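Local coordinates for uncharacterized protein (Xanthomonas axonopodis pv. citri, PDB 3OV5) that probably serves as an outer-membrane component of a bacterial type IV secretion system, its globular part resembling the N0 domain of outer membrane transport proteins, at residues 9-14 with 19-24; 14-19 with 28-33; 47-52 with 56-61; 66-71 with 77-82. All coordinates share one frame; numbering follows the deposited sequence. Where two conformers were deposited one is given.

Contact 1: residues 9-14 with 19-24; sequences TPMDGT and LERWAA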
loop_
_atom_site.group_PDB
_atom_site.type_symbol
_atom_site.label_atom_id
_atom_site.label_comp_id
_atom_site.label_asym_id
_atom_site.label_seq_id
_atom_site.Cartn_x
_atom_site.Cartn_y
_atom_site.Cartn_z
ATOM N N THR A 9 -1.170 -10.470 4.759
ATOM C CA THR A 9 -1.111 -11.591 5.685
ATOM C C THR A 9 -2.447 -11.754 6.340
ATOM O O THR A 9 -3.296 -10.896 6.211
ATOM C CB THR A 9 -0.080 -11.361 6.777
ATOM O OG1 THR A 9 -0.522 -10.318 7.664
ATOM C CG2 THR A 9 1.264 -11.082 6.204
ATOM N N PRO A 10 -2.646 -12.882 7.057
ATOM C CA PRO A 10 -3.918 -13.075 7.758
ATOM C C PRO A 10 -4.326 -11.919 8.684
ATOM O O PRO A 10 -5.502 -11.666 8.858
ATOM C CB PRO A 10 -3.685 -14.373 8.564
ATOM C CG PRO A 10 -2.762 -15.148 7.723
ATOM C CD PRO A 10 -1.794 -14.084 7.224
ATOM N N MET A 11 -3.363 -11.183 9.220
ATOM C CA MET A 11 -3.616 -10.068 10.116
ATOM C C MET A 11 -4.295 -8.876 9.435
ATOM O O MET A 11 -4.928 -8.031 10.092
ATOM C CB MET A 11 -2.257 -9.592 10.730
ATOM C CG MET A 11 -2.352 -8.509 11.684
ATOM S SD MET A 11 -0.692 -8.384 12.256
ATOM C CE MET A 11 -0.947 -6.827 13.104
ATOM N N ASP A 12 -4.083 -8.740 8.126
ATOM C CA ASP A 12 -4.418 -7.516 7.420
ATOM C C ASP A 12 -5.769 -7.700 6.739
ATOM O O ASP A 12 -5.968 -8.583 5.887
ATOM C CB ASP A 12 -3.422 -7.262 6.313
ATOM C CG ASP A 12 -1.997 -7.277 6.770
ATOM O OD1 ASP A 12 -1.228 -7.985 6.101
ATOM O OD2 ASP A 12 -1.647 -6.587 7.765
ATOM N N GLY A 13 -6.711 -6.862 7.106
ATOM C CA GLY A 13 -8.043 -6.894 6.459
ATOM C C GLY A 13 -8.295 -5.799 5.437
ATOM O O GLY A 13 -9.157 -5.959 4.552
ATOM N N THR A 14 -7.593 -4.671 5.571
ATOM C CA THR A 14 -7.901 -3.530 4.749
ATOM C C THR A 14 -6.646 -2.913 4.193
ATOM O O THR A 14 -5.525 -3.170 4.678
ATOM C CB THR A 14 -8.675 -2.432 5.524
ATOM O OG1 THR A 14 -7.764 -1.740 6.395
ATOM C CG2 THR A 14 -9.839 -2.990 6.347
ATOM N N LEU A 19 -1.187 -1.307 5.146
ATOM C CA LEU A 19 -0.134 -0.308 4.987
ATOM C C LEU A 19 0.386 0.203 6.336
ATOM O O LEU A 19 1.548 0.553 6.439
ATOM C CB LEU A 19 -0.623 0.824 4.098
ATOM C CG LEU A 19 -0.684 0.445 2.618
ATOM C CD1 LEU A 19 -1.395 1.542 1.846
ATOM C CD2 LEU A 19 0.709 0.212 2.074
ATOM N N GLU A 20 -0.463 0.295 7.362
ATOM C CA GLU A 20 0.027 0.651 8.682
ATOM C C GLU A 20 1.101 -0.361 9.118
ATOM O O GLU A 20 2.127 0.020 9.690
ATOM C CB GLU A 20 -1.110 0.663 9.714
ATOM C CG GLU A 20 -2.009 1.847 9.595
ATOM C CD GLU A 20 -3.263 1.734 10.438
ATOM O OE1 GLU A 20 -4.035 2.732 10.427
ATOM O OE2 GLU A 20 -3.504 0.699 11.089
ATOM N N ARG A 21 0.848 -1.651 8.843
ATOM C CA ARG A 21 1.828 -2.677 9.185
ATOM C C ARG A 21 3.082 -2.536 8.330
ATOM O O ARG A 21 4.212 -2.590 8.867
ATOM C CB ARG A 21 1.212 -4.070 9.116
ATOM C CG ARG A 21 2.197 -5.134 9.558
ATOM C CD ARG A 21 1.585 -6.551 9.571
ATOM N NE ARG A 21 1.165 -6.940 8.229
ATOM C CZ ARG A 21 2.010 -7.287 7.262
ATOM N NH1 ARG A 21 3.301 -7.475 7.499
ATOM N NH2 ARG A 21 1.548 -7.471 6.031
ATOM N N TRP A 22 2.936 -2.405 7.000
ATOM C CA TRP A 22 4.136 -2.230 6.176
ATOM C C TRP A 22 4.959 -1.041 6.662
ATOM O O TRP A 22 6.183 -1.083 6.692
ATOM C CB TRP A 22 3.770 -2.003 4.718
ATOM C CG TRP A 22 3.205 -3.204 3.996
ATOM C CD1 TRP A 22 2.830 -4.431 4.512
ATOM C CD2 TRP A 22 2.940 -3.269 2.584
ATOM N NE1 TRP A 22 2.352 -5.250 3.496
ATOM C CE2 TRP A 22 2.407 -4.557 2.307
ATOM C CE3 TRP A 22 3.120 -2.363 1.531
ATOM C CZ2 TRP A 22 2.059 -4.949 1.012
ATOM C CZ3 TRP A 22 2.769 -2.757 0.249
ATOM C CH2 TRP A 22 2.237 -4.025 0.009
ATOM N N ALA A 23 4.279 0.051 7.023
ATOM C CA ALA A 23 4.962 1.269 7.479
ATOM C C ALA A 23 5.696 0.995 8.807
ATOM O O ALA A 23 6.886 1.296 8.969
ATOM C CB ALA A 23 3.987 2.416 7.641
ATOM N N ALA A 24 4.997 0.382 9.761
ATOM C CA ALA A 24 5.588 0.024 11.061
ATOM C C ALA A 24 6.788 -0.899 10.869
ATOM O O ALA A 24 7.801 -0.788 11.575
ATOM C CB ALA A 24 4.554 -0.631 11.932
#
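Arg21 grips the carboxylate of Asp12 side-on, with one nitrogen to each oxygen. Arg21 NE donates to the syn lone pair of Asp12 OD2 (2.9 Å), an oxygen that lies in the guanidinium plane. Arg21 NH2 donates over 2.8 Å to Asp12 OD1, also from the syn side but somewhat tilted, and the two flat groups end up nearly coplanar, 26° apart. The arginine gets there by setting CG anti to its own N (chi1 -176°) and then bending at chi3 (62°), which swings the guanidinium round. Two neighbours trim this pair: Thr9 CG2 lies over one guanidinium face, 3.6 Å from Arg21 NH2, and Met11 crosses the arginine at a slant, its SD touching Arg21 CD at 4.0 Å.

The arrangement ties the connection between strand 6-7 and helix 15-24 back onto that helix, within a domain of the N0 type. What positions Asp12 is a type I turn from Thr9 to Asp12, closed by Asp12 N donating to Thr9 O. Thr9 also serves the carboxylate directly. Its backbone N gives Asp12 OD1 a bond of 2.8 Å on the anti side, and its OG1 gives a second of 2.9 Å from above the carboxylate plane. Asp12 OD1 thus collects three donors, which probably stabilises the charged form of this buried group. Further out, Arg21 NH1 pairs with Asp25, while Gln7 O accepts from Trp22 NE1 and, weakly, from Arg21 NH2, whose position at the edge of the indole places salt bridge and tryptophan side by side.

Contact 2: residues 14-19 with 28-33; sequences TLKTML and MQLSYN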
loop_
_atom_site.group_PDB
_atom_site.type_symbol
_atom_site.label_atom_id
_atom_site.label_comp_id
_atom_site.label_asym_id
_atom_site.label_seq_id
_atom_site.Cartn_x
_atom_site.Cartn_y
_atom_site.Cartn_z
ATOM N N THR A 14 -7.593 -4.671 5.571
ATOM C CA THR A 14 -7.901 -3.530 4.749
ATOM C C THR A 14 -6.646 -2.913 4.193
ATOM O O THR A 14 -5.525 -3.170 4.678
ATOM C CB THR A 14 -8.675 -2.432 5.524
ATOM O OG1 THR A 14 -7.764 -1.740 6.395
ATOM C CG2 THR A 14 -9.839 -2.990 6.347
ATOM N N LEU A 15 -6.830 -2.047 3.205
ATOM C CA LEU A 15 -5.742 -1.326 2.578
ATOM C C LEU A 15 -4.963 -0.502 3.621
ATOM O O LEU A 15 -3.727 -0.592 3.702
ATOM C CB LEU A 15 -6.308 -0.417 1.485
ATOM C CG LEU A 15 -5.317 0.479 0.771
ATOM C CD1 LEU A 15 -4.213 -0.304 0.076
ATOM C CD2 LEU A 15 -6.072 1.371 -0.228
ATOM N N LYS A 16 -5.669 0.335 4.381
ATOM C CA LYS A 16 -5.001 1.199 5.336
ATOM C C LYS A 16 -4.296 0.371 6.409
ATOM O O LYS A 16 -3.193 0.730 6.809
ATOM C CB LYS A 16 -6.001 2.175 5.965
ATOM C CG LYS A 16 -5.323 3.229 6.846
ATOM C CD LYS A 16 -6.337 4.215 7.426
ATOM C CE LYS A 16 -7.302 3.558 8.360
ATOM N NZ LYS A 16 -8.242 4.548 8.986
ATOM N N THR A 17 -4.965 -0.657 6.924
ATOM C CA THR A 17 -4.360 -1.405 8.028
ATOM C C THR A 17 -3.167 -2.239 7.558
ATOM O O THR A 17 -2.181 -2.382 8.306
ATOM C CB THR A 17 -5.403 -2.197 8.804
ATOM O OG1 THR A 17 -6.056 -3.135 7.993
ATOM C CG2 THR A 17 -6.401 -1.255 9.511
ATOM N N MET A 18 -3.226 -2.797 6.344
ATOM C CA MET A 18 -2.058 -3.468 5.803
ATOM C C MET A 18 -0.909 -2.485 5.699
ATOM O O MET A 18 0.239 -2.777 6.079
ATOM C CB MET A 18 -2.350 -4.087 4.439
ATOM C CG MET A 18 -1.160 -4.885 3.909
ATOM S SD MET A 18 -1.455 -5.619 2.304
ATOM C CE MET A 18 -1.449 -4.125 1.279
ATOM N N LEU A 19 -1.187 -1.307 5.146
ATOM C CA LEU A 19 -0.134 -0.308 4.987
ATOM C C LEU A 19 0.386 0.203 6.336
ATOM O O LEU A 19 1.548 0.553 6.439
ATOM C CB LEU A 19 -0.623 0.824 4.098
ATOM C CG LEU A 19 -0.684 0.445 2.618
ATOM C CD1 LEU A 19 -1.395 1.542 1.846
ATOM C CD2 LEU A 19 0.709 0.212 2.074
ATOM N N MET A 28 8.638 3.665 8.662
ATOM C CA MET A 28 8.045 4.673 7.773
ATOM C C MET A 28 6.746 5.195 8.341
ATOM O O MET A 28 6.168 4.544 9.233
ATOM C CB MET A 28 7.788 4.086 6.380
ATOM C CG MET A 28 9.063 3.722 5.637
ATOM S SD MET A 28 8.783 2.845 4.095
ATOM C CE MET A 28 8.423 4.226 3.088
ATOM N N GLN A 29 6.358 6.405 7.922
ATOM C CA GLN A 29 5.067 7.145 8.166
ATOM C C GLN A 29 4.067 6.607 7.112
ATOM O O GLN A 29 4.471 6.509 5.975
ATOM C CB GLN A 29 5.253 8.711 8.008
ATOM C CG GLN A 29 3.946 9.550 8.110
ATOM C CD GLN A 29 4.137 11.078 8.068
ATOM O OE1 GLN A 29 5.253 11.602 7.878
ATOM N NE2 GLN A 29 3.028 11.800 8.226
ATOM N N LEU A 30 2.791 6.427 7.452
ATOM C CA LEU A 30 1.731 6.261 6.465
ATOM C C LEU A 30 0.931 7.558 6.382
ATOM O O LEU A 30 0.412 8.028 7.403
ATOM C CB LEU A 30 0.788 5.122 6.857
ATOM C CG LEU A 30 -0.459 4.971 5.984
ATOM C CD1 LEU A 30 -0.104 4.650 4.549
ATOM C CD2 LEU A 30 -1.373 3.884 6.549
ATOM N N SER A 31 0.799 8.108 5.172
ATOM C CA SER A 31 -0.120 9.209 4.905
ATOM C C SER A 31 -1.233 8.671 4.032
ATOM O O SER A 31 -1.041 8.404 2.847
ATOM C CB SER A 31 0.607 10.345 4.206
ATOM O OG SER A 31 1.575 10.892 5.085
ATOM N N TYR A 32 -2.379 8.439 4.661
ATOM C CA TYR A 32 -3.518 7.846 3.995
ATOM C C TYR A 32 -4.500 8.957 3.640
ATOM O O TYR A 32 -5.273 9.413 4.468
ATOM C CB TYR A 32 -4.161 6.772 4.886
ATOM C CG TYR A 32 -5.205 5.978 4.151
ATOM C CD1 TYR A 32 -4.838 4.893 3.343
ATOM C CD2 TYR A 32 -6.545 6.323 4.213
ATOM C CE1 TYR A 32 -5.791 4.181 2.597
ATOM C CE2 TYR A 32 -7.512 5.610 3.487
ATOM C CZ TYR A 32 -7.123 4.554 2.666
ATOM O OH TYR A 32 -8.027 3.862 1.913
ATOM N N ASN A 33 -4.431 9.429 2.396
ATOM C CA ASN A 33 -5.125 10.647 1.983
ATOM C C ASN A 33 -6.384 10.365 1.156
ATOM O O ASN A 33 -6.664 11.053 0.164
ATOM C CB ASN A 33 -4.160 11.554 1.216
ATOM C CG ASN A 33 -3.039 12.106 2.050
ATOM O OD1 ASN A 33 -2.900 11.809 3.232
ATOM N ND2 ASN A 33 -2.218 12.929 1.413
#
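Thr14 OG1, held by more than one group, caps the helix that lays Lys16 across Tyr32: it accepts from Thr17 N over 3.0 Å and is also hydrogen-bonded to Asp37. As the N-cap residue Thr14 starts helix 15-24, and the first two turns that follow deliver Leu15, Lys16 and Leu19 to strand 29-32, which runs almost antiparallel to the helix (166° between the short axes).

The fullest overlap is between Lys16 and Tyr32. The methylenes of the lysine run over one face of the ring, with CB 4.0 Å from the centroid of the Tyr32 ring in a CH-pi contact only 15° off the normal, and CD comes within 3.8 Å of Tyr32 CD2. Tyr32 holds CG anti to its N (chi1 -171°), which sends the ring across to the helix, while the lysine bends at chi3 and its end leads away from the strand. Leu15 meets the same ring differently, at the edge, with CD2 3.8 Å from Tyr32 OH. That hydroxyl has its own polar partner in Ser36 O, so ring position and rotation are constrained at face, edge and tip.

One turn on, Leu30 pushes its two methyls against Leu19: CD1 is 3.9 Å from Leu19 CB, and CD2 also touches Lys16 O at 3.7 Å. Helix 15-24 is thereby packed on an outermost strand of the three-stranded sheet, consistent with an N0-like fold. Behind it, Leu19 reaches Val79 of strand 76-81, which runs parallel beside strand 29-32, and Leu15, Met18 and Leu19 all lean on Leu59 of helix 52-63.

Contact 3: residues 47-52 with 56-61; sequences ISTTSV and ATELSA. With IPA (isopropyl alcohol), chain B.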
loop_
_atom_site.group_PDB
_atom_site.type_symbol
_atom_site.label_atom_id
_atom_site.label_comp_id
_atom_site.label_asym_id
_atom_site.label_seq_id
_atom_site.Cartn_x
_atom_site.Cartn_y
_atom_site.Cartn_z
ATOM N N ILE A 47 1.047 -10.016 -4.166
ATOM C CA ILE A 47 2.224 -9.244 -3.794
ATOM C C ILE A 47 3.059 -10.011 -2.786
ATOM O O ILE A 47 2.559 -10.423 -1.728
ATOM C CB ILE A 47 1.811 -7.899 -3.204
ATOM C CG1 ILE A 47 0.950 -7.128 -4.220
ATOM C CG2 ILE A 47 3.051 -7.119 -2.769
ATOM C CD1 ILE A 47 0.388 -5.809 -3.665
ATOM N N SER A 48 4.328 -10.197 -3.099
ATOM C CA SER A 48 5.253 -10.815 -2.162
ATOM C C SER A 48 6.645 -10.465 -2.619
ATOM O O SER A 48 7.189 -11.109 -3.516
ATOM C CB SER A 48 5.078 -12.338 -2.152
ATOM O OG SER A 48 6.081 -12.952 -1.358
ATOM N N THR A 49 7.224 -9.433 -2.022
ATOM C CA THR A 49 8.508 -8.927 -2.484
ATOM C C THR A 49 9.267 -8.271 -1.364
ATOM O O THR A 49 8.678 -7.651 -0.475
ATOM C CB THR A 49 8.323 -7.941 -3.668
ATOM O OG1 THR A 49 9.574 -7.324 -3.986
ATOM C CG2 THR A 49 7.335 -6.858 -3.313
ATOM N N THR A 50 10.596 -8.383 -1.403
ATOM C CA THR A 50 11.442 -7.687 -0.454
ATOM C C THR A 50 11.554 -6.184 -0.755
ATOM O O THR A 50 12.076 -5.439 0.075
ATOM C CB THR A 50 12.871 -8.277 -0.411
ATOM O OG1 THR A 50 13.444 -8.148 -1.715
ATOM C CG2 THR A 50 12.859 -9.732 0.052
ATOM N N SER A 51 11.111 -5.754 -1.945
ATOM C CA SER A 51 11.260 -4.366 -2.383
ATOM C C SER A 51 10.039 -3.547 -2.025
ATOM O O SER A 51 8.954 -3.815 -2.546
ATOM C CB SER A 51 11.448 -4.358 -3.892
ATOM O OG SER A 51 11.308 -3.042 -4.410
ATOM N N VAL A 52 10.214 -2.553 -1.166
ATOM C CA VAL A 52 9.081 -1.686 -0.855
ATOM C C VAL A 52 8.609 -0.928 -2.082
ATOM O O VAL A 52 7.408 -0.681 -2.251
ATOM C CB VAL A 52 9.372 -0.762 0.351
ATOM C CG1 VAL A 52 10.397 0.347 0.029
ATOM C CG2 VAL A 52 8.077 -0.209 0.907
ATOM N N ALA A 56 4.767 -1.302 -3.121
ATOM C CA ALA A 56 3.913 -0.125 -3.164
ATOM C C ALA A 56 3.352 0.068 -4.566
ATOM O O ALA A 56 2.185 0.438 -4.746
ATOM C CB ALA A 56 4.695 1.107 -2.741
ATOM N N THR A 57 4.187 -0.158 -5.574
ATOM C CA THR A 57 3.811 0.033 -6.982
ATOM C C THR A 57 2.786 -1.020 -7.430
ATOM O O THR A 57 1.790 -0.704 -8.100
ATOM C CB THR A 57 5.076 0.051 -7.840
ATOM O OG1 THR A 57 5.893 1.143 -7.370
ATOM C CG2 THR A 57 4.790 0.254 -9.300
ATOM N N GLU A 58 2.991 -2.280 -7.038
ATOM C CA GLU A 58 1.987 -3.309 -7.317
ATOM C C GLU A 58 0.661 -2.929 -6.678
ATOM O O GLU A 58 -0.407 -3.063 -7.289
ATOM C CB GLU A 58 2.425 -4.672 -6.798
ATOM C CG GLU A 58 3.580 -5.302 -7.549
ATOM C CD GLU A 58 3.818 -6.737 -7.101
ATOM O OE1 GLU A 58 2.879 -7.541 -7.253
ATOM O OE2 GLU A 58 4.932 -7.054 -6.622
ATOM N N LEU A 59 0.724 -2.493 -5.428
ATOM C CA LEU A 59 -0.491 -2.116 -4.710
ATOM C C LEU A 59 -1.186 -0.938 -5.375
ATOM O O LEU A 59 -2.425 -0.895 -5.497
ATOM C CB LEU A 59 -0.156 -1.836 -3.266
ATOM C CG LEU A 59 -1.340 -1.666 -2.319
ATOM C CD1 LEU A 59 -2.192 -2.922 -2.269
ATOM C CD2 LEU A 59 -0.828 -1.297 -0.935
ATOM N N SER A 60 -0.377 0.037 -5.794
ATOM C CA SER A 60 -0.891 1.164 -6.548
ATOM C C SER A 60 -1.688 0.700 -7.770
ATOM O O SER A 60 -2.794 1.182 -8.023
ATOM C CB SER A 60 0.284 2.041 -6.966
ATOM O OG SER A 60 -0.195 3.279 -7.450
ATOM N N ALA A 61 -1.132 -0.232 -8.535
ATOM C CA ALA A 61 -1.801 -0.716 -9.730
ATOM C C ALA A 61 -3.130 -1.392 -9.379
ATOM O O ALA A 61 -4.109 -1.275 -10.128
ATOM C CB ALA A 61 -0.912 -1.655 -10.493
HETATM C C1 IPA B . 15.775 -9.855 -1.888
HETATM C C2 IPA B . 15.501 -11.023 -2.813
HETATM C C3 IPA B . 15.569 -12.350 -2.080
HETATM O O2 IPA B . 14.249 -10.890 -3.457
HETATM O O HOH W 1 5.464 -9.153 -5.433
#
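The chain turns at Thr49-Ser51 into helix 52-63, whose first turn has Ala56 N donating to Val52 O over 2.8 Å at 168°, an i to i+4 bond. An ST turn and an N-cap make this change of course: Thr49 OG1 accepts from Ser51 N over 3.0 Å, and Ser51 OG caps Gln54 N. Ile47, in the approaching chain, lies beside Glu58.

Ile47 carries the apolar part. Its CG1 lies beside the backbone N (chi1 -58°), which turns CD1 onto the helix, 4.0 Å from Leu59 CB and 3.8 Å from Leu59 N. The side chains of Ile47 and Glu58 run antiparallel alongside one another, with Ile47 CG1 3.9 Å from Glu58 CB. The Glu58 carboxylate, one of two modelled conformers, bonds to Gln54; a link through water to Ser48 N is doubtful, its leg to the glutamate being unusually short.

Thr49 pairs by backbone with Tyr6, forming the small sheet of strands 6-7 and 48-49, the latter weakly bonded; Ala56 faces Val70 and Val72 of strand 68-73, and Leu59 packs into helix 15-24.

Contact 4: residues 66-71 with 77-82; sequences QGVSVS and LLVQPV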
loop_
_atom_site.group_PDB
_atom_site.type_symbol
_atom_site.label_atom_id
_atom_site.label_comp_id
_atom_site.label_asym_id
_atom_site.label_seq_id
_atom_site.Cartn_x
_atom_site.Cartn_y
_atom_site.Cartn_z
ATOM N N GLN A 66 -9.738 2.531 -9.009
ATOM C CA GLN A 66 -10.485 3.297 -8.010
ATOM C C GLN A 66 -10.022 4.756 -7.910
ATOM O O GLN A 66 -10.592 5.530 -7.165
ATOM C CB GLN A 66 -10.365 2.544 -6.673
ATOM C CG GLN A 66 -11.155 3.058 -5.500
ATOM C CD GLN A 66 -12.656 2.935 -5.640
ATOM O OE1 GLN A 66 -13.204 2.791 -6.719
ATOM N NE2 GLN A 66 -13.345 2.934 -4.525
ATOM N N GLY A 67 -8.976 5.084 -8.655
ATOM C CA GLY A 67 -8.414 6.427 -8.705
ATOM C C GLY A 67 -7.281 6.661 -7.726
ATOM O O GLY A 67 -6.936 7.822 -7.468
ATOM N N VAL A 68 -6.675 5.594 -7.202
ATOM C CA VAL A 68 -5.718 5.694 -6.106
ATOM C C VAL A 68 -4.298 5.459 -6.585
ATOM O O VAL A 68 -4.057 4.563 -7.410
ATOM C CB VAL A 68 -6.083 4.626 -5.043
ATOM C CG1 VAL A 68 -5.045 4.588 -3.917
ATOM C CG2 VAL A 68 -7.486 4.840 -4.515
ATOM N N SER A 69 -3.368 6.252 -6.033
ATOM C CA SER A 69 -1.936 6.038 -6.159
ATOM C C SER A 69 -1.348 5.678 -4.797
ATOM O O SER A 69 -1.692 6.292 -3.785
ATOM C CB SER A 69 -1.270 7.350 -6.599
ATOM O OG SER A 69 0.137 7.266 -6.553
ATOM N N VAL A 70 -0.502 4.645 -4.785
ATOM C CA VAL A 70 0.311 4.307 -3.613
ATOM C C VAL A 70 1.771 4.440 -4.023
ATOM O O VAL A 70 2.173 3.907 -5.058
ATOM C CB VAL A 70 0.058 2.862 -3.139
ATOM C CG1 VAL A 70 0.912 2.551 -1.893
ATOM C CG2 VAL A 70 -1.445 2.632 -2.856
ATOM N N SER A 71 2.547 5.172 -3.232
ATOM C CA SER A 71 3.943 5.398 -3.576
ATOM C C SER A 71 4.780 5.549 -2.316
ATOM O O SER A 71 4.243 5.703 -1.216
ATOM C CB SER A 71 4.095 6.624 -4.481
ATOM O OG SER A 71 3.672 7.797 -3.800
ATOM N N LEU A 77 4.862 6.017 3.210
ATOM C CA LEU A 77 3.975 5.399 2.259
ATOM C C LEU A 77 2.808 6.370 2.078
ATOM O O LEU A 77 2.166 6.762 3.042
ATOM C CB LEU A 77 3.504 4.047 2.790
ATOM C CG LEU A 77 4.617 2.999 2.864
ATOM C CD1 LEU A 77 4.163 1.786 3.643
ATOM C CD2 LEU A 77 4.979 2.545 1.473
ATOM N N LEU A 78 2.593 6.791 0.836
ATOM C CA LEU A 78 1.648 7.842 0.498
ATOM C C LEU A 78 0.531 7.270 -0.362
ATOM O O LEU A 78 0.789 6.727 -1.443
ATOM C CB LEU A 78 2.364 8.957 -0.280
ATOM C CG LEU A 78 1.500 10.114 -0.756
ATOM C CD1 LEU A 78 0.773 10.843 0.370
ATOM C CD2 LEU A 78 2.375 11.075 -1.527
ATOM N N VAL A 79 -0.703 7.351 0.145
ATOM C CA VAL A 79 -1.891 6.879 -0.559
ATOM C C VAL A 79 -2.740 8.105 -0.861
ATOM O O VAL A 79 -3.092 8.831 0.060
ATOM C CB VAL A 79 -2.696 5.883 0.292
ATOM C CG1 VAL A 79 -3.863 5.357 -0.528
ATOM C CG2 VAL A 79 -1.813 4.741 0.793
ATOM N N GLN A 80 -3.050 8.352 -2.137
ATOM C CA GLN A 80 -3.701 9.610 -2.479
ATOM C C GLN A 80 -4.439 9.424 -3.794
ATOM O O GLN A 80 -4.164 8.490 -4.549
ATOM C CB GLN A 80 -2.663 10.732 -2.622
ATOM C CG GLN A 80 -1.681 10.442 -3.742
ATOM C CD GLN A 80 -0.644 11.494 -3.949
ATOM O OE1 GLN A 80 -0.872 12.701 -3.757
ATOM N NE2 GLN A 80 0.507 11.055 -4.428
ATOM N N PRO A 81 -5.352 10.343 -4.120
ATOM C CA PRO A 81 -5.864 10.369 -5.484
ATOM C C PRO A 81 -4.704 10.517 -6.456
ATOM O O PRO A 81 -3.763 11.279 -6.181
ATOM C CB PRO A 81 -6.771 11.605 -5.491
ATOM C CG PRO A 81 -7.157 11.796 -4.046
ATOM C CD PRO A 81 -5.879 11.469 -3.312
ATOM N N VAL A 82 -4.767 9.831 -7.598
ATOM C CA VAL A 82 -3.648 9.902 -8.541
ATOM C C VAL A 82 -3.423 11.342 -8.998
ATOM O O VAL A 82 -4.333 11.955 -9.556
ATOM C CB VAL A 82 -3.884 9.041 -9.786
ATOM C CG1 VAL A 82 -2.713 9.179 -10.757
ATOM C CG2 VAL A 82 -4.156 7.571 -9.426
HETATM O O HOH W 2 0.979 8.084 -4.065
#
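Val68 and Val79 meet at a slant on the side of the hairpin that faces the helices, CG1 of Val68 lying 3.7 Å from CG1 of Val79. Both valines set CG1 anti to the backbone N, and this brings the two methyls together diagonally rather than straight across the ladder. Val70, directly opposite Val79 in a non-hydrogen-bonded pair, adds a looser touch, its CG2 4.2 Å from Val79 CG2. Helix 15-24 covers Val79 through Leu19, and helix 52-63 meets Val68 and Val70 through Tyr63 and Ala56.

The reverse side is mixed, with Ser69, Ser71 and Gln80 beside Leu78. Ser69 stands across from Gln80 and Ser71 across from Leu78, each a hydrogen-bonded pair. Ser69 N donates to Gln80 O (2.8 Å, 177°), and Leu78 N to Ser71 O. Strands 68-73 and 76-81 thereby form an antiparallel beta hairpin. Its open end is finished by Gly67, the C-prime residue of the Schellman motif that ends helix 52-63; Gly67 O accepts from Val82 N, whose side chain folds back so that CG2 lies 3.4 Å from Gly67 O.

One water sits among the serines, 2.8 Å from Ser69 OG and 2.7 Å from Ser71 OG. It donates to Leu78 O over 3.0 Å and accepts from Gln80 NE2 over the same distance. Backbone bonds therefore join the strands, valine methyls seal the helix-facing side, and on the other, which also carries Leu78, a water with four partners links polar groups of both strands.

The four contacts enclose one core, two helices between a two-stranded and a three-stranded sheet. Contacts 1 and 2, centres 8 Å apart, use the later and earlier parts of helix 15-24 and share Leu19: the first ties down the chain leading into it, the second lays it on the sheet. Contact 4 lies about 10 Å from contact 2, centre to centre, and continues that sheet, Asn33 N reaching Val79 O over 2.8 Å. Contact 3, about 13 Å from each of the others, supplies the second helix; Leu59 CD2 touches Met18 CE at 3.6 Å, and Ser60 OG lies 3.0 Å from Val70 N. Isopropanol, probably from crystallisation, lies doubtfully close to Thr50.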